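Local coordinates for protein thioredoxin reductase (PDB 5UWY) that probably uses NADPH and bound FAD to reduce the disulfide of thioredoxin, as thioredoxin reductases do, at residues S12-M17 and E34-G40; M42-F46 and S58-A63. One frame throughout, in Å; residues are numbered along the deposited sequence.

How the contacts relate
Starting at the N terminus, strand 5-10 runs into 12-17, the turn and first helical residues on the FAD pyrophosphate. The chain then follows helix 14-25 and strand 30-34 to 34-40, where contact 1 closes a loop with 16 residues between its segments. Soon afterwards 42-46 leads into a shorter excursion without helix or strand, and contact 2 closes it against the start of helix 59-71. The two loops follow in series, neither nesting nor crossing. They also touch: Pro14 CG lies 3.6 Å from Met42 SE, and Gly39 CA is 3.7 Å from Ala63 CB. Together they tie helix 14-25, the loop after strand 30-34 and helix 59-71 together beside one FAD, whose flavin contact 2 meets through Thr45.

Contact 1 (S12-M17 and E34-G40); sequences SGPAGM and EQGAPGG. With FAD (flavin-adenine dinucleotide), chain B.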
loop_
_atom_site.group_PDB
_atom_site.type_symbol
_atom_site.label_atom_id
_atom_site.label_comp_id
_atom_site.label_asym_id
_atom_site.label_seq_id
_atom_site.Cartn_x
_atom_site.Cartn_y
_atom_site.Cartn_z
ATOM N N SER A 12 -10.022 13.333 0.437
ATOM C CA SER A 12 -8.623 13.728 0.299
ATOM C C SER A 12 -7.801 13.229 1.482
ATOM O O SER A 12 -7.136 13.992 2.186
ATOM C CB SER A 12 -8.496 15.241 0.163
ATOM O OG SER A 12 -7.150 15.643 0.054
ATOM N N GLY A 13 -7.843 11.924 1.719
ATOM C CA GLY A 13 -6.922 11.292 2.632
ATOM C C GLY A 13 -5.754 10.714 1.863
ATOM O O GLY A 13 -5.538 11.040 0.692
ATOM N N PRO A 14 -4.971 9.843 2.507
ATOM C CA PRO A 14 -3.882 9.173 1.771
ATOM C C PRO A 14 -4.385 8.395 0.570
ATOM O O PRO A 14 -3.784 8.450 -0.513
ATOM C CB PRO A 14 -3.259 8.243 2.824
ATOM C CG PRO A 14 -3.776 8.716 4.147
ATOM C CD PRO A 14 -5.088 9.376 3.899
ATOM N N ALA A 15 -5.502 7.684 0.738
ATOM C CA ALA A 15 -6.057 6.878 -0.342
ATOM C C ALA A 15 -6.466 7.749 -1.522
ATOM O O ALA A 15 -5.988 7.562 -2.649
ATOM C CB ALA A 15 -7.248 6.073 0.179
ATOM N N GLY A 16 -7.354 8.715 -1.276
ATOM C CA GLY A 16 -7.824 9.565 -2.357
ATOM C C GLY A 16 -6.695 10.273 -3.077
ATOM O O GLY A 16 -6.694 10.370 -4.307
HETATM N N MSE A 17 -5.708 10.747 -2.328
HETATM C CA MSE A 17 -4.595 11.483 -2.905
HETATM C C MSE A 17 -3.680 10.586 -3.727
HETATM O O MSE A 17 -3.133 11.016 -4.740
HETATM C CB MSE A 17 -3.803 12.180 -1.804
HETATM C CG MSE A 17 -4.121 13.655 -1.682
HETATM SE SE MSE A 17 -3.042 14.523 -0.328
HETATM C CE MSE A 17 -4.344 14.661 1.099
ATOM N N GLU A 34 -13.381 17.550 -1.773
ATOM C CA GLU A 34 -13.002 17.433 -0.373
ATOM C C GLU A 34 -13.739 18.444 0.488
ATOM O O GLU A 34 -13.754 19.642 0.185
ATOM C CB GLU A 34 -11.498 17.611 -0.152
ATOM C CG GLU A 34 -11.053 17.136 1.228
ATOM C CD GLU A 34 -11.855 15.937 1.730
ATOM O OE1 GLU A 34 -11.353 14.794 1.641
ATOM O OE2 GLU A 34 -12.948 16.150 2.298
ATOM N N GLN A 35 -14.317 17.952 1.580
ATOM C CA GLN A 35 -14.926 18.779 2.618
ATOM C C GLN A 35 -13.825 19.131 3.619
ATOM O O GLN A 35 -13.507 18.368 4.536
ATOM C CB GLN A 35 -16.094 18.029 3.251
ATOM C CG GLN A 35 -16.468 18.391 4.679
ATOM C CD GLN A 35 -17.038 17.196 5.426
ATOM O OE1 GLN A 35 -17.906 16.487 4.914
ATOM N NE2 GLN A 35 -16.545 16.964 6.637
ATOM N N GLY A 36 -13.198 20.288 3.419
ATOM C CA GLY A 36 -12.218 20.779 4.372
ATOM C C GLY A 36 -10.765 20.531 4.017
ATOM O O GLY A 36 -10.385 20.545 2.843
ATOM N N ALA A 37 -9.945 20.292 5.044
ATOM C CA ALA A 37 -8.494 20.240 4.927
ATOM C C ALA A 37 -8.045 18.950 4.240
ATOM O O ALA A 37 -8.539 17.866 4.565
ATOM C CB ALA A 37 -7.844 20.344 6.305
ATOM N N PRO A 38 -7.103 19.042 3.300
ATOM C CA PRO A 38 -6.544 17.833 2.677
ATOM C C PRO A 38 -5.711 17.054 3.685
ATOM O O PRO A 38 -4.744 17.575 4.242
ATOM C CB PRO A 38 -5.682 18.388 1.537
ATOM C CG PRO A 38 -5.314 19.769 1.987
ATOM C CD PRO A 38 -6.498 20.275 2.767
ATOM N N GLY A 39 -6.098 15.805 3.924
ATOM C CA GLY A 39 -5.382 14.977 4.873
ATOM C C GLY A 39 -6.269 14.013 5.634
ATOM O O GLY A 39 -5.815 12.938 6.042
ATOM N N GLY A 40 -7.530 14.386 5.837
ATOM C CA GLY A 40 -8.457 13.495 6.519
ATOM C C GLY A 40 -8.071 13.281 7.970
ATOM O O GLY A 40 -7.612 14.197 8.662
HETATM P PA FAD B . -9.558 9.370 5.578
HETATM O O1A FAD B . -8.213 9.999 5.537
HETATM O O2A FAD B . -10.211 9.256 6.959
HETATM O O5B FAD B . -10.555 10.125 4.649
HETATM C C5B FAD B . -11.455 11.120 5.178
HETATM C C4B FAD B . -11.615 12.233 4.179
HETATM O O4B FAD B . -12.906 12.115 3.535
HETATM C C3B FAD B . -11.545 13.642 4.774
HETATM O O3B FAD B . -10.694 14.490 4.007
HETATM C C2B FAD B . -13.005 14.102 4.753
HETATM O O2B FAD B . -13.094 15.517 4.617
HETATM C C1B FAD B . -13.506 13.387 3.500
HETATM N N9A FAD B . -14.958 13.227 3.416
HETATM C C8A FAD B . -15.759 12.398 4.158
HETATM N N7A FAD B . -17.035 12.468 3.856
HETATM C C5A FAD B . -17.073 13.409 2.840
HETATM C C6A FAD B . -18.136 13.938 2.080
HETATM N N6A FAD B . -19.410 13.578 2.238
HETATM N N1A FAD B . -17.831 14.865 1.141
HETATM C C2A FAD B . -16.556 15.227 0.981
HETATM N N3A FAD B . -15.477 14.795 1.635
HETATM C C4A FAD B . -15.808 13.883 2.556
HETATM N N1 FAD B . -2.289 6.183 10.436
HETATM C C2 FAD B . -1.059 5.590 10.432
HETATM O O2 FAD B . -0.578 5.093 9.406
HETATM N N3 FAD B . -0.319 5.542 11.602
HETATM C C4 FAD B . -0.703 6.043 12.827
HETATM O O4 FAD B . 0.044 5.941 13.799
HETATM C C4X FAD B . -2.013 6.666 12.823
HETATM N N5 FAD B . -2.457 7.165 13.942
HETATM C C5X FAD B . -3.708 7.758 13.940
HETATM C C6 FAD B . -4.192 8.296 15.131
HETATM C C7 FAD B . -5.440 8.906 15.187
HETATM C C7M FAD B . -5.929 9.475 16.493
HETATM C C8 FAD B . -6.227 8.981 14.025
HETATM C C8M FAD B . -7.583 9.635 14.051
HETATM C C9 FAD B . -5.746 8.445 12.833
HETATM C C9A FAD B . -4.497 7.836 12.782
HETATM N N10 FAD B . -3.985 7.268 11.594
HETATM C C10 FAD B . -2.735 6.686 11.578
HETATM C "C1'" FAD B . -4.743 7.348 10.333
HETATM C "C2'" FAD B . -5.471 6.061 9.959
HETATM O "O2'" FAD B . -4.608 5.177 9.244
HETATM C "C3'" FAD B . -6.664 6.406 9.065
HETATM O "O3'" FAD B . -7.523 5.274 9.037
HETATM C "C4'" FAD B . -6.334 6.812 7.624
HETATM O "O4'" FAD B . -5.818 8.143 7.605
HETATM C "C5'" FAD B . -7.543 6.725 6.714
HETATM O "O5'" FAD B . -7.173 7.130 5.378
HETATM P P FAD B . -8.251 7.241 4.229
HETATM O O1P FAD B . -8.685 5.834 3.808
HETATM O O2P FAD B . -7.804 8.087 3.093
HETATM O O3P FAD B . -9.497 7.914 4.953
#
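Ser12 O accepts the backbone N-H of Gly39, with 2.7 Å between Ser12 O and Gly39 N. This bond helps join the glycine-rich turn of a Rossmann-type FAD site to the loop that follows strand 30-34. Glu34, at the end of that strand, is the acidic residue expected there: its carboxylate takes the two adenosine ribose hydroxyls of FAD, O3B on OE1 and O2B on OE2. OE1 also accepts Ser12 N, and OE2 accepts Gln35 N. All four bonds are modelled very short, so their exact lengths are doubtful at this resolution. Glu34 CG is anti to the backbone N (chi1 -165°), and the bend at chi2 brings the carboxylate round to the sugar. On the other flank the selenomethionine Met17 leans its CE on Pro38 CB, 4.0 Å away, while Tyr67 of helix 59-71 touches both residues. Gly13 sits at the N-cap position of helix 14-25, and its CA lies close to the FAD phosphate, 3.4 Å from O2P. Just beyond it, Ala15 N gives FAD O2P a weak hydrogen bond of 3.3 Å, with an N-H...O angle of 155°.

Contact 2 (M42-F46 and S58-A63); sequences MNNTF and SGPELA. With FAD (flavin-adenine dinucleotide), chain B.
The N-terminal turn of helix 59-71 receives the FAD-binding loop of the Rossmann-type domain here, and Gly59 is where the two backbones come together. Gly59 N bonds to Thr45 O at 3.3 Å, and Gly59 CA offers a C-H to Met42 O at 3.2 Å. Having no side chain, Gly59 lets its CA and N-H face the loop backbone directly. The loop makes its own turn too, Thr45 N bonding to Met42 O at 2.9 Å. The selenomethionine Met42 bends at chi3 (107°), which carries CE round to the Leu62 side chain, 3.4 Å from CD2; the two chains cross obliquely. Asn43 reaches across Pro60 at a slant, with ND2 3.6 Å from Pro60 CA. At the helix start Ser58 takes the N-cap position, and its OG donates to Glu61 OE2 one turn on, through the anti lone pair. The Thr45 side chain faces the cofactor: OG1 sits over the face of the isoalloxazine, 3.2 Å from FAD C5X, with CG2 3.6 Å from N5. Backbone held by a helix start, side chain laid on the flavin: Thr45 thus lines one face of the flavin in the Rossmann-type FAD domain of the pyridine nucleotide-disulphide oxidoreductase family.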
loop_
_atom_site.group_PDB
_atom_site.type_symbol
_atom_site.label_atom_id
_atom_site.label_comp_id
_atom_site.label_asym_id
_atom_site.label_seq_id
_atom_site.Cartn_x
_atom_site.Cartn_y
_atom_site.Cartn_z
HETATM N N MSE A 42 -5.618 12.246 9.182
HETATM C CA MSE A 42 -4.205 12.455 9.447
HETATM C C MSE A 42 -3.933 13.729 10.219
HETATM O O MSE A 42 -3.003 13.799 11.024
HETATM C CB MSE A 42 -3.427 12.513 8.143
HETATM C CG MSE A 42 -2.939 11.189 7.647
HETATM SE SE MSE A 42 -2.290 11.460 5.847
HETATM C CE MSE A 42 -0.435 11.338 6.236
ATOM N N ASN A 43 -4.742 14.749 9.941
ATOM C CA ASN A 43 -4.550 16.067 10.529
ATOM C C ASN A 43 -4.778 16.034 12.036
ATOM O O ASN A 43 -4.580 17.041 12.721
ATOM C CB ASN A 43 -5.484 17.079 9.864
ATOM C CG ASN A 43 -5.129 17.335 8.412
ATOM O OD1 ASN A 43 -5.971 17.195 7.523
ATOM N ND2 ASN A 43 -3.889 17.735 8.167
ATOM N N ASN A 44 -5.182 14.877 12.561
ATOM C CA ASN A 44 -5.419 14.693 13.985
ATOM C C ASN A 44 -4.330 13.870 14.663
ATOM O O ASN A 44 -4.439 13.587 15.861
ATOM C CB ASN A 44 -6.784 14.037 14.214
ATOM C CG ASN A 44 -7.928 14.860 13.653
ATOM O OD1 ASN A 44 -7.715 15.795 12.878
ATOM N ND2 ASN A 44 -9.149 14.523 14.049
ATOM N N THR A 45 -3.282 13.487 13.939
ATOM C CA THR A 45 -2.244 12.608 14.464
ATOM C C THR A 45 -0.979 13.405 14.748
ATOM O O THR A 45 -0.480 14.122 13.873
ATOM C CB THR A 45 -1.943 11.466 13.490
ATOM O OG1 THR A 45 -3.161 10.789 13.157
ATOM C CG2 THR A 45 -0.977 10.472 14.119
ATOM N N PHE A 46 -0.463 13.268 15.970
ATOM C CA PHE A 46 0.736 13.975 16.403
ATOM C C PHE A 46 1.954 13.536 15.601
ATOM O O PHE A 46 2.529 14.330 14.851
ATOM C CB PHE A 46 0.974 13.740 17.897
ATOM C CG PHE A 46 1.740 14.842 18.576
ATOM C CD1 PHE A 46 1.729 16.132 18.069
ATOM C CD2 PHE A 46 2.468 14.585 19.729
ATOM C CE1 PHE A 46 2.433 17.144 18.699
ATOM C CE2 PHE A 46 3.171 15.591 20.362
ATOM C CZ PHE A 46 3.154 16.873 19.846
ATOM N N SER A 58 4.753 14.395 11.128
ATOM C CA SER A 58 3.438 14.682 11.679
ATOM C C SER A 58 2.376 14.587 10.590
ATOM O O SER A 58 2.668 14.646 9.393
ATOM C CB SER A 58 3.404 16.068 12.331
ATOM O OG SER A 58 2.945 17.059 11.430
ATOM N N GLY A 59 1.129 14.434 11.028
ATOM C CA GLY A 59 0.002 14.310 10.133
ATOM C C GLY A 59 -0.090 15.407 9.088
ATOM O O GLY A 59 -0.131 15.137 7.884
ATOM N N PRO A 60 -0.143 16.670 9.527
ATOM C CA PRO A 60 -0.273 17.769 8.554
ATOM C C PRO A 60 0.867 17.868 7.552
ATOM O O PRO A 60 0.606 18.060 6.356
ATOM C CB PRO A 60 -0.350 19.008 9.453
ATOM C CG PRO A 60 -0.989 18.502 10.700
ATOM C CD PRO A 60 -0.418 17.125 10.903
ATOM N N GLU A 61 2.125 17.753 7.988
ATOM C CA GLU A 61 3.222 17.931 7.039
ATOM C C GLU A 61 3.319 16.765 6.064
ATOM O O GLU A 61 3.748 16.952 4.918
ATOM C CB GLU A 61 4.554 18.137 7.767
ATOM C CG GLU A 61 4.806 17.221 8.950
ATOM C CD GLU A 61 6.051 17.617 9.730
ATOM O OE1 GLU A 61 7.113 17.820 9.101
ATOM O OE2 GLU A 61 5.969 17.730 10.970
ATOM N N LEU A 62 2.921 15.564 6.486
ATOM C CA LEU A 62 2.871 14.449 5.546
ATOM C C LEU A 62 1.697 14.600 4.586
ATOM O O LEU A 62 1.811 14.270 3.400
ATOM C CB LEU A 62 2.787 13.124 6.302
ATOM C CG LEU A 62 2.853 11.886 5.407
ATOM C CD1 LEU A 62 4.053 11.941 4.481
ATOM C CD2 LEU A 62 2.850 10.588 6.213
ATOM N N ALA A 63 0.563 15.101 5.084
ATOM C CA ALA A 63 -0.574 15.378 4.215
ATOM C C ALA A 63 -0.205 16.384 3.133
ATOM O O ALA A 63 -0.556 16.205 1.960
ATOM C CB ALA A 63 -1.751 15.886 5.045
HETATM P PA FAD B . -9.558 9.370 5.578
HETATM O O1A FAD B . -8.213 9.999 5.537
HETATM O O2A FAD B . -10.211 9.256 6.959
HETATM O O5B FAD B . -10.555 10.125 4.649
HETATM C C5B FAD B . -11.455 11.120 5.178
HETATM C C4B FAD B . -11.615 12.233 4.179
HETATM O O4B FAD B . -12.906 12.115 3.535
HETATM C C3B FAD B . -11.545 13.642 4.774
HETATM O O3B FAD B . -10.694 14.490 4.007
HETATM C C2B FAD B . -13.005 14.102 4.753
HETATM O O2B FAD B . -13.094 15.517 4.617
HETATM C C1B FAD B . -13.506 13.387 3.500
HETATM N N9A FAD B . -14.958 13.227 3.416
HETATM C C8A FAD B . -15.759 12.398 4.158
HETATM N N7A FAD B . -17.035 12.468 3.856
HETATM C C5A FAD B . -17.073 13.409 2.840
HETATM C C6A FAD B . -18.136 13.938 2.080
HETATM N N6A FAD B . -19.410 13.578 2.238
HETATM N N1A FAD B . -17.831 14.865 1.141
HETATM C C2A FAD B . -16.556 15.227 0.981
HETATM N N3A FAD B . -15.477 14.795 1.635
HETATM C C4A FAD B . -15.808 13.883 2.556
HETATM N N1 FAD B . -2.289 6.183 10.436
HETATM C C2 FAD B . -1.059 5.590 10.432
HETATM O O2 FAD B . -0.578 5.093 9.406
HETATM N N3 FAD B . -0.319 5.542 11.602
HETATM C C4 FAD B . -0.703 6.043 12.827
HETATM O O4 FAD B . 0.044 5.941 13.799
HETATM C C4X FAD B . -2.013 6.666 12.823
HETATM N N5 FAD B . -2.457 7.165 13.942
HETATM C C5X FAD B . -3.708 7.758 13.940
HETATM C C6 FAD B . -4.192 8.296 15.131
HETATM C C7 FAD B . -5.440 8.906 15.187
HETATM C C7M FAD B . -5.929 9.475 16.493
HETATM C C8 FAD B . -6.227 8.981 14.025
HETATM C C8M FAD B . -7.583 9.635 14.051
HETATM C C9 FAD B . -5.746 8.445 12.833
HETATM C C9A FAD B . -4.497 7.836 12.782
HETATM N N10 FAD B . -3.985 7.268 11.594
HETATM C C10 FAD B . -2.735 6.686 11.578
HETATM C "C1'" FAD B . -4.743 7.348 10.333
HETATM C "C2'" FAD B . -5.471 6.061 9.959
HETATM O "O2'" FAD B . -4.608 5.177 9.244
HETATM C "C3'" FAD B . -6.664 6.406 9.065
HETATM O "O3'" FAD B . -7.523 5.274 9.037
HETATM C "C4'" FAD B . -6.334 6.812 7.624
HETATM O "O4'" FAD B . -5.818 8.143 7.605
HETATM C "C5'" FAD B . -7.543 6.725 6.714
HETATM O "O5'" FAD B . -7.173 7.130 5.378
HETATM P P FAD B . -8.251 7.241 4.229
HETATM O O1P FAD B . -8.685 5.834 3.808
HETATM O O2P FAD B . -7.804 8.087 3.093
HETATM O O3P FAD B . -9.497 7.914 4.953
#